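Local coordinates for oxidoreductase, NAD-binding/iron-sulfur cluster-binding protein (Nitratireductor pacificus pht-3B, PDB 6ZXU) that probably removes halogens reductively from organohalide substrates, using a bound cobalamin and two [4Fe-4S] clusters, at residues Tyr419-Tyr432 against Arg513-Val527. Sequence-based numbering, arbitrary orientation.
Sequences YHDYAVVMLIDQGY and RSKSIVFTTDLPMSV
Arg513 grips Asp429 side-on at one end of an antiparallel strand pair, NE to OD1 at 2.7 Å and NH2 to OD2 at 2.9 Å. The carboxylate is tilted: NE meets OD1 on the syn side but out of plane, NH2 comes from above. With chi1 at -172°, Asp429 CG lies opposite the main-chain N, which places the carboxylate beside the guanidinium. OD1 also accepts a hydrogen bond from Gly431 N, closing an Asx turn. The third guanidinium nitrogen, NH1, hydrogen-bonds Asn598 OD1, and Arg513 O receives Gln430 N. Tyr422, Val424, Met426 and Ile428 pair reciprocally through N and O with Thr521, Phe519, Ile517 and Lys515. Val424 lays CB over one face of the Phe519 ring. At the far end His420 ND1 and Thr520 OG1 share a nearly straight 2.7 Å hydrogen bond in the imidazole plane; OG1 also bonds His477 NE2, and His420 NE2 Ser473 OG. Asp522 OD1 accepts Asp421 N; Lys363, salt-bridged to Asp522 OD2, may ease the closeness of the two carboxylates, and a water donates to Asp421 OD2 and Asp522 O. Ser514 OG, Ser516 O and Lys515 NZ hydrogen-bond cobalamin. Strands 394-399 and 474-477 flank the pair; helix 445-469 packs on Met426 and Ile517, helix 486-492 on Val425 and Val518.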
ATOM      1  N   TYR A 419      12.911   0.696  22.533  1.00 20.33           N
ATOM      2  CA  TYR A 419      12.430   1.833  23.257  1.00 19.44           C
ATOM      3  C   TYR A 419      10.941   1.938  23.499  1.00 22.56           C
ATOM      4  O   TYR A 419      10.529   2.719  24.342  1.00 20.90           O
ATOM      5  CB  TYR A 419      13.012   3.121  22.631  1.00 21.03           C
ATOM      6  CG  TYR A 419      12.953   3.143  21.110  1.00 19.53           C
ATOM      7  CD1 TYR A 419      11.766   3.352  20.461  1.00 20.13           C
ATOM      8  CD2 TYR A 419      14.099   2.977  20.364  1.00 19.55           C
ATOM      9  CE1 TYR A 419      11.691   3.369  19.059  1.00 20.03           C
ATOM     10  CE2 TYR A 419      14.071   3.001  19.003  1.00 22.08           C
ATOM     11  CZ  TYR A 419      12.837   3.183  18.337  1.00 22.03           C
ATOM     12  OH  TYR A 419      12.819   3.281  16.949  1.00 19.89           O
ATOM     13  N   HIS A 420      10.071   1.191  22.786  1.00 19.61           N
ATOM     14  CA  HIS A 420       8.667   1.275  22.958  1.00 18.38           C
ATOM     15  C   HIS A 420       8.088  -0.120  23.255  1.00 19.21           C
ATOM     16  O   HIS A 420       8.600  -1.119  22.830  1.00 20.77           O
ATOM     17  CB  HIS A 420       7.953   1.794  21.721  1.00 17.21           C
ATOM     18  CG  HIS A 420       8.198   3.217  21.424  1.00 18.31           C
ATOM     19  ND1 HIS A 420       8.363   3.689  20.150  1.00 18.13           N
ATOM     20  CD2 HIS A 420       8.370   4.285  22.242  1.00 18.79           C
ATOM     21  CE1 HIS A 420       8.622   4.987  20.193  1.00 18.60           C
ATOM     22  NE2 HIS A 420       8.630   5.359  21.456  1.00 18.36           N
ATOM     23  N   ASP A 421       6.949  -0.127  23.906  1.00 18.53           N
ATOM     24  CA  ASP A 421       6.272  -1.347  24.359  1.00 20.34           C
ATOM     25  C   ASP A 421       5.389  -2.045  23.374  1.00 18.32           C
ATOM     26  O   ASP A 421       5.201  -3.221  23.482  1.00 16.88           O
ATOM     27  CB  ASP A 421       5.406  -0.963  25.553  1.00 22.55           C
ATOM     28  CG  ASP A 421       6.254  -0.627  26.852  1.00 31.39           C
ATOM     29  OD1 ASP A 421       7.407  -1.095  26.942  1.00 29.51           O
ATOM     30  OD2 ASP A 421       5.733   0.156  27.718  1.00 33.20           O
ATOM     31  N   TYR A 422       4.767  -1.292  22.455  1.00 17.33           N
ATOM     32  CA  TYR A 422       3.772  -1.840  21.557  1.00 17.23           C
ATOM     33  C   TYR A 422       4.080  -1.506  20.104  1.00 16.58           C
ATOM     34  O   TYR A 422       4.722  -0.518  19.818  1.00 15.99           O
ATOM     35  CB  TYR A 422       2.376  -1.305  21.888  1.00 19.09           C
ATOM     36  CG  TYR A 422       1.887  -1.624  23.258  1.00 22.41           C
ATOM     37  CD1 TYR A 422       1.382  -2.895  23.544  1.00 26.10           C
ATOM     38  CD2 TYR A 422       2.072  -0.715  24.320  1.00 26.24           C
ATOM     39  CE1 TYR A 422       0.993  -3.242  24.814  1.00 28.53           C
ATOM     40  CE2 TYR A 422       1.695  -1.054  25.598  1.00 30.11           C
ATOM     41  CZ  TYR A 422       1.153  -2.294  25.824  1.00 28.32           C
ATOM     42  OH  TYR A 422       0.752  -2.649  27.053  1.00 33.72           O
ATOM     43  N   ALA A 423       3.603  -2.362  19.213  1.00 15.61           N
ATOM     44  CA  ALA A 423       3.713  -2.152  17.755  1.00 15.05           C
ATOM     45  C   ALA A 423       2.316  -2.141  17.199  1.00 14.49           C
ATOM     46  O   ALA A 423       1.518  -3.058  17.458  1.00 13.76           O
ATOM     47  CB  ALA A 423       4.512  -3.266  17.088  1.00 14.10           C
ATOM     48  N   VAL A 424       1.972  -1.060  16.534  1.00 13.89           N
ATOM     49  CA  VAL A 424       0.737  -0.968  15.762  1.00 14.45           C
ATOM     50  C   VAL A 424       1.120  -1.234  14.296  1.00 13.14           C
ATOM     51  O   VAL A 424       1.982  -0.598  13.731  1.00 13.80           O
ATOM     52  CB  VAL A 424       0.079   0.390  15.884  1.00 14.40           C
ATOM     53  CG1 VAL A 424      -1.261   0.426  15.111  1.00 12.16           C
ATOM     54  CG2 VAL A 424      -0.130   0.677  17.366  1.00 15.74           C
ATOM     55  N   VAL A 425       0.531  -2.297  13.747  1.00 13.12           N
ATOM     56  CA  VAL A 425       0.861  -2.796  12.438  1.00 13.44           C
ATOM     57  C   VAL A 425      -0.349  -2.562  11.540  1.00 14.78           C
ATOM     58  O   VAL A 425      -1.490  -2.945  11.846  1.00 14.17           O
ATOM     59  CB  VAL A 425       1.146  -4.300  12.473  1.00 14.86           C
ATOM     60  CG1 VAL A 425       1.682  -4.793  11.144  1.00 15.45           C
ATOM     61  CG2 VAL A 425       2.145  -4.586  13.567  1.00 17.41           C
ATOM     62  N   MET A 426      -0.078  -1.970  10.384  1.00 14.54           N
ATOM     63  CA  MET A 426      -1.136  -1.724   9.388  1.00 14.49           C
ATOM     64  C   MET A 426      -0.725  -2.242   8.046  1.00 13.97           C
ATOM     65  O   MET A 426       0.435  -2.219   7.702  1.00 15.60           O
ATOM     66  CB  MET A 426      -1.465  -0.287   9.321  1.00 15.95           C
ATOM     67  CG  MET A 426      -2.093   0.129  10.608  1.00 20.38           C
ATOM     68  SD  MET A 426      -2.354   1.882  10.835  1.00 22.01           S
ATOM     69  CE  MET A 426      -0.625   2.418  10.905  1.00 20.71           C
ATOM     70  N   LEU A 427      -1.676  -2.834   7.344  1.00 14.61           N
ATOM     71  CA  LEU A 427      -1.469  -3.357   5.994  1.00 14.12           C
ATOM     72  C   LEU A 427      -2.183  -2.442   4.985  1.00 12.96           C
ATOM     73  O   LEU A 427      -3.316  -2.059   5.204  1.00 15.37           O
ATOM     74  CB  LEU A 427      -1.929  -4.745   5.875  1.00 14.72           C
ATOM     75  CG  LEU A 427      -1.405  -5.856   6.769  1.00 16.07           C
ATOM     76  CD1 LEU A 427      -2.048  -7.204   6.285  1.00 16.44           C
ATOM     77  CD2 LEU A 427       0.093  -5.969   6.709  1.00 16.73           C
ATOM     78  N   ILE A 428      -1.498  -2.146   3.919  1.00 13.02           N
ATOM     79  CA  ILE A 428      -2.006  -1.406   2.757  1.00 14.66           C
ATOM     80  C   ILE A 428      -1.995  -2.377   1.575  1.00 14.31           C
ATOM     81  O   ILE A 428      -0.942  -2.915   1.241  1.00 15.01           O
ATOM     82  CB  ILE A 428      -1.145  -0.179   2.462  1.00 16.49           C
ATOM     83  CG1 ILE A 428      -0.953   0.715   3.688  1.00 17.99           C
ATOM     84  CG2 ILE A 428      -1.746   0.598   1.305  1.00 19.97           C
ATOM     85  CD1 ILE A 428      -2.271   1.314   4.143  1.00 18.82           C
ATOM     86  N   ASP A 429      -3.146  -2.557   0.974  1.00 16.55           N
ATOM     87  CA  ASP A 429      -3.355  -3.418  -0.184  1.00 17.67           C
ATOM     88  C   ASP A 429      -2.575  -2.805  -1.360  1.00 18.77           C
ATOM     89  O   ASP A 429      -2.721  -1.628  -1.670  1.00 20.43           O
ATOM     90  CB  ASP A 429      -4.844  -3.565  -0.503  1.00 20.14           C
ATOM     91  CG  ASP A 429      -5.127  -4.584  -1.573  1.00 21.47           C
ATOM     92  OD1 ASP A 429      -4.195  -4.922  -2.397  1.00 20.36           O
ATOM     93  OD2 ASP A 429      -6.311  -4.998  -1.668  1.00 21.45           O
ATOM     94  N   GLN A 430      -1.689  -3.584  -1.966  1.00 16.27           N
ATOM     95  CA  GLN A 430      -0.928  -3.102  -3.113  1.00 18.64           C
ATOM     96  C   GLN A 430      -1.766  -2.865  -4.408  1.00 18.91           C
ATOM     97  O   GLN A 430      -1.299  -2.097  -5.271  1.00 22.61           O
ATOM     98  CB  GLN A 430       0.220  -3.994  -3.469  1.00 19.67           C
ATOM     99  CG  GLN A 430       1.399  -3.820  -2.522  1.00 26.85           C
ATOM    100  CD  GLN A 430       2.743  -4.219  -3.161  1.00 28.75           C
ATOM    101  OE1 GLN A 430       3.021  -3.917  -4.308  1.00 26.47           O
ATOM    102  NE2 GLN A 430       3.573  -4.907  -2.362  1.00 28.71           N
ATOM    103  N   GLY A 431      -2.917  -3.492  -4.496  1.00 19.58           N
ATOM    104  CA  GLY A 431      -3.847  -3.238  -5.579  1.00 20.59           C
ATOM    105  C   GLY A 431      -4.033  -4.428  -6.510  1.00 19.35           C
ATOM    106  O   GLY A 431      -3.196  -4.625  -7.388  1.00 19.67           O
ATOM    107  N   TYR A 432      -5.169  -5.113  -6.401  1.00 17.02           N
ATOM    108  CA  TYR A 432      -5.451  -6.256  -7.221  1.00 18.83           C
ATOM    109  C   TYR A 432      -5.504  -5.938  -8.728  1.00 18.19           C
ATOM    110  O   TYR A 432      -4.900  -6.645  -9.543  1.00 16.23           O
ATOM    111  CB  TYR A 432      -6.735  -6.976  -6.780  1.00 19.14           C
ATOM    112  CG  TYR A 432      -7.073  -8.171  -7.686  1.00 20.50           C
ATOM    113  CD1 TYR A 432      -6.385  -9.347  -7.608  1.00 18.28           C
ATOM    114  CD2 TYR A 432      -8.034  -8.066  -8.673  1.00 22.80           C
ATOM    115  CE1 TYR A 432      -6.684 -10.397  -8.393  1.00 20.19           C
ATOM    116  CE2 TYR A 432      -8.287  -9.103  -9.513  1.00 22.84           C
ATOM    117  CZ  TYR A 432      -7.641 -10.288  -9.344  1.00 21.19           C
ATOM    118  OH  TYR A 432      -7.938 -11.319 -10.206  1.00 27.16           O
ATOM    119  N   ARG A 513      -0.690  -9.631  -0.978  1.00 15.39           N
ATOM    120  CA  ARG A 513      -0.753  -8.399  -1.756  1.00 15.76           C
ATOM    121  C   ARG A 513      -0.709  -7.154  -0.873  1.00 19.12           C
ATOM    122  O   ARG A 513      -1.576  -6.351  -0.891  1.00 25.85           O
ATOM    123  CB  ARG A 513      -2.022  -8.449  -2.594  1.00 17.51           C
ATOM    124  CG  ARG A 513      -2.025  -7.592  -3.771  1.00 21.35           C
ATOM    125  CD  ARG A 513      -3.339  -7.644  -4.482  1.00 17.41           C
ATOM    126  NE  ARG A 513      -4.435  -7.378  -3.589  1.00 18.17           N
ATOM    127  CZ  ARG A 513      -5.426  -8.171  -3.308  1.00 16.19           C
ATOM    128  NH1 ARG A 513      -5.550  -9.331  -3.889  1.00 16.31           N
ATOM    129  NH2 ARG A 513      -6.379  -7.768  -2.488  1.00 16.70           N
ATOM    130  N   SER A 514       0.287  -6.998  -0.072  1.00 18.94           N
ATOM    131  CA  SER A 514       0.275  -5.936   0.946  1.00 23.81           C
ATOM    132  C   SER A 514       1.652  -5.384   1.219  1.00 24.60           C
ATOM    133  O   SER A 514       2.684  -6.027   0.823  1.00 24.35           O
ATOM    134  CB  SER A 514      -0.237  -6.496   2.270  1.00 22.83           C
ATOM    135  OG  SER A 514       0.786  -7.229   2.833  1.00 25.72           O
ATOM    136  N   LYS A 515       1.686  -4.108   1.661  1.00 19.78           N
ATOM    137  CA  LYS A 515       2.831  -3.574   2.308  1.00 19.38           C
ATOM    138  C   LYS A 515       2.363  -3.226   3.711  1.00 15.49           C
ATOM    139  O   LYS A 515       1.246  -2.855   3.916  1.00 17.38           O
ATOM    140  CB  LYS A 515       3.500  -2.342   1.630  1.00 22.44           C
ATOM    141  CG  LYS A 515       4.168  -2.585   0.272  1.00 23.95           C
ATOM    142  CD  LYS A 515       5.442  -3.432   0.414  1.00 21.22           C
ATOM    143  CE  LYS A 515       6.262  -3.320  -0.788  1.00 22.25           C
ATOM    144  NZ  LYS A 515       7.597  -3.963  -0.568  1.00 23.61           N
ATOM    145  N   SER A 516       3.243  -3.468   4.674  1.00 16.43           N
ATOM    146  CA  SER A 516       2.976  -3.129   6.047  1.00 15.83           C
ATOM    147  C   SER A 516       3.668  -1.806   6.329  1.00 13.90           C
ATOM    148  O   SER A 516       4.663  -1.450   5.744  1.00 12.65           O
ATOM    149  CB  SER A 516       3.508  -4.199   6.999  1.00 14.72           C
ATOM    150  OG  SER A 516       4.882  -4.398   6.783  1.00 12.62           O
ATOM    151  N   ILE A 517       3.096  -1.102   7.288  1.00 16.57           N
ATOM    152  CA  ILE A 517       3.761  -0.028   8.025  1.00 15.80           C
ATOM    153  C   ILE A 517       3.570  -0.368   9.510  1.00 15.68           C
ATOM    154  O   ILE A 517       2.556  -0.925   9.920  1.00 14.58           O
ATOM    155  CB  ILE A 517       3.149   1.347   7.622  1.00 17.39           C
ATOM    156  CG1 ILE A 517       3.887   2.540   8.241  1.00 18.47           C
ATOM    157  CG2 ILE A 517       1.667   1.421   8.001  1.00 16.59           C
ATOM    158  CD1 ILE A 517       5.188   2.850   7.671  1.00 19.09           C
ATOM    159  N   VAL A 518       4.562  -0.055  10.294  1.00 14.26           N
ATOM    160  CA  VAL A 518       4.554  -0.220  11.741  1.00 14.26           C
ATOM    161  C   VAL A 518       4.867   1.112  12.405  1.00 13.75           C
ATOM    162  O   VAL A 518       5.693   1.885  11.933  1.00 14.30           O
ATOM    163  CB  VAL A 518       5.577  -1.260  12.207  1.00 13.29           C
ATOM    164  CG1 VAL A 518       5.538  -1.400  13.694  1.00 13.17           C
ATOM    165  CG2 VAL A 518       5.331  -2.588  11.582  1.00 13.41           C
ATOM    166  N   PHE A 519       4.092   1.470  13.437  1.00 14.42           N
ATOM    167  CA  PHE A 519       4.592   2.442  14.381  1.00 14.72           C
ATOM    168  C   PHE A 519       4.578   1.856  15.750  1.00 14.34           C
ATOM    169  O   PHE A 519       3.651   1.144  16.120  1.00 13.79           O
ATOM    170  CB  PHE A 519       3.902   3.824  14.366  1.00 16.40           C
ATOM    171  CG  PHE A 519       2.567   3.856  14.967  1.00 15.33           C
ATOM    172  CD1 PHE A 519       1.425   3.644  14.173  1.00 17.39           C
ATOM    173  CD2 PHE A 519       2.397   4.251  16.295  1.00 14.87           C
ATOM    174  CE1 PHE A 519       0.169   3.721  14.719  1.00 18.87           C
ATOM    175  CE2 PHE A 519       1.120   4.298  16.843  1.00 16.24           C
ATOM    176  CZ  PHE A 519       0.024   4.028  16.064  1.00 18.96           C
ATOM    177  N   THR A 520       5.661   2.130  16.472  1.00 13.90           N
ATOM    178  CA  THR A 520       5.778   1.692  17.864  1.00 15.26           C
ATOM    179  C   THR A 520       5.311   2.806  18.792  1.00 17.32           C
ATOM    180  O   THR A 520       5.372   3.978  18.434  1.00 15.70           O
ATOM    181  CB  THR A 520       7.180   1.245  18.179  1.00 13.18           C
ATOM    182  OG1 THR A 520       8.132   2.251  17.824  1.00 15.57           O
ATOM    183  CG2 THR A 520       7.497  -0.062  17.366  1.00 17.20           C
ATOM    184  N   THR A 521       4.843   2.424  19.963  1.00 17.64           N
ATOM    185  CA  THR A 521       4.344   3.365  20.925  1.00 18.94           C
ATOM    186  C   THR A 521       4.359   2.800  22.325  1.00 20.10           C
ATOM    187  O   THR A 521       4.359   1.608  22.527  1.00 19.72           O
ATOM    188  CB  THR A 521       2.935   3.854  20.537  1.00 19.41           C
ATOM    189  OG1 THR A 521       2.494   4.927  21.397  1.00 19.53           O
ATOM    190  CG2 THR A 521       1.892   2.769  20.482  1.00 18.44           C
ATOM    191  N   ASP A 522       4.217   3.718  23.311  1.00 23.66           N
ATOM    192  CA  ASP A 522       3.934   3.354  24.715  1.00 21.60           C
ATOM    193  C   ASP A 522       2.476   3.439  25.120  1.00 22.12           C
ATOM    194  O   ASP A 522       2.127   3.019  26.230  1.00 22.64           O
ATOM    195  CB  ASP A 522       4.802   4.221  25.672  1.00 21.30           C
ATOM    196  CG  ASP A 522       6.269   3.881  25.581  1.00 26.29           C
ATOM    197  OD1 ASP A 522       6.625   2.649  25.328  1.00 23.11           O
ATOM    198  OD2 ASP A 522       7.061   4.867  25.719  1.00 25.16           O
ATOM    199  N   LEU A 523       1.575   3.894  24.243  1.00 19.42           N
ATOM    200  CA  LEU A 523       0.164   3.890  24.584  1.00 18.72           C
ATOM    201  C   LEU A 523      -0.333   2.530  24.959  1.00 20.25           C
ATOM    202  O   LEU A 523      -0.221   1.592  24.194  1.00 21.29           O
ATOM    203  CB  LEU A 523      -0.660   4.410  23.435  1.00 21.03           C
ATOM    204  CG  LEU A 523      -2.138   4.479  23.655  1.00 24.06           C
ATOM    205  CD1 LEU A 523      -2.443   5.613  24.633  1.00 29.06           C
ATOM    206  CD2 LEU A 523      -2.887   4.688  22.341  1.00 28.34           C
ATOM    207  N   PRO A 524      -0.878   2.356  26.170  1.00 24.79           N
ATOM    208  CA  PRO A 524      -1.365   1.007  26.578  1.00 25.06           C
ATOM    209  C   PRO A 524      -2.561   0.532  25.787  1.00 23.56           C
ATOM    210  O   PRO A 524      -3.571   1.242  25.730  1.00 22.70           O
ATOM    211  CB  PRO A 524      -1.736   1.175  28.099  1.00 24.79           C
ATOM    212  CG  PRO A 524      -0.908   2.336  28.511  1.00 24.19           C
ATOM    213  CD  PRO A 524      -0.831   3.281  27.315  1.00 25.19           C
ATOM    214  N   MET A 525      -2.417  -0.664  25.181  1.00 23.84           N
ATOM    215  CA  MET A 525      -3.448  -1.216  24.308  1.00 23.91           C
ATOM    216  C   MET A 525      -3.542  -2.700  24.531  1.00 21.07           C
ATOM    217  O   MET A 525      -2.488  -3.305  24.703  1.00 22.76           O
ATOM    218  CB  MET A 525      -3.077  -0.952  22.840  1.00 21.00           C
ATOM    219  CG  MET A 525      -3.008   0.485  22.448  1.00 22.38           C
ATOM    220  SD  MET A 525      -2.330   0.844  20.799  1.00 24.09           S
ATOM    221  CE  MET A 525      -0.646   0.295  21.024  1.00 19.95           C
ATOM    222  N   SER A 526      -4.733  -3.255  24.460  1.00 18.89           N
ATOM    223  CA  SER A 526      -4.878  -4.700  24.359  1.00 21.73           C
ATOM    224  C   SER A 526      -4.305  -5.226  23.015  1.00 20.97           C
ATOM    225  O   SER A 526      -4.454  -4.584  21.966  1.00 25.35           O
ATOM    226  CB  SER A 526      -6.315  -5.119  24.447  1.00 23.26           C
ATOM    227  OG  SER A 526      -6.855  -4.611  25.634  1.00 28.64           O
ATOM    228  N   VAL A 527      -3.608  -6.347  23.073  1.00 19.42           N
ATOM    229  CA  VAL A 527      -2.919  -6.903  21.910  1.00 18.90           C
ATOM    230  C   VAL A 527      -3.790  -7.921  21.259  1.00 18.64           C
ATOM    231  O   VAL A 527      -4.727  -8.454  21.878  1.00 20.33           O
ATOM    232  CB  VAL A 527      -1.497  -7.492  22.251  1.00 18.55           C
ATOM    233  CG1 VAL A 527      -0.641  -6.440  22.843  1.00 18.88           C
ATOM    234  CG2 VAL A 527      -1.600  -8.668  23.115  1.00 22.72           C
TER
HETATM  235  O   HOH W   1       3.176   1.259  27.919  1.00 28.38           O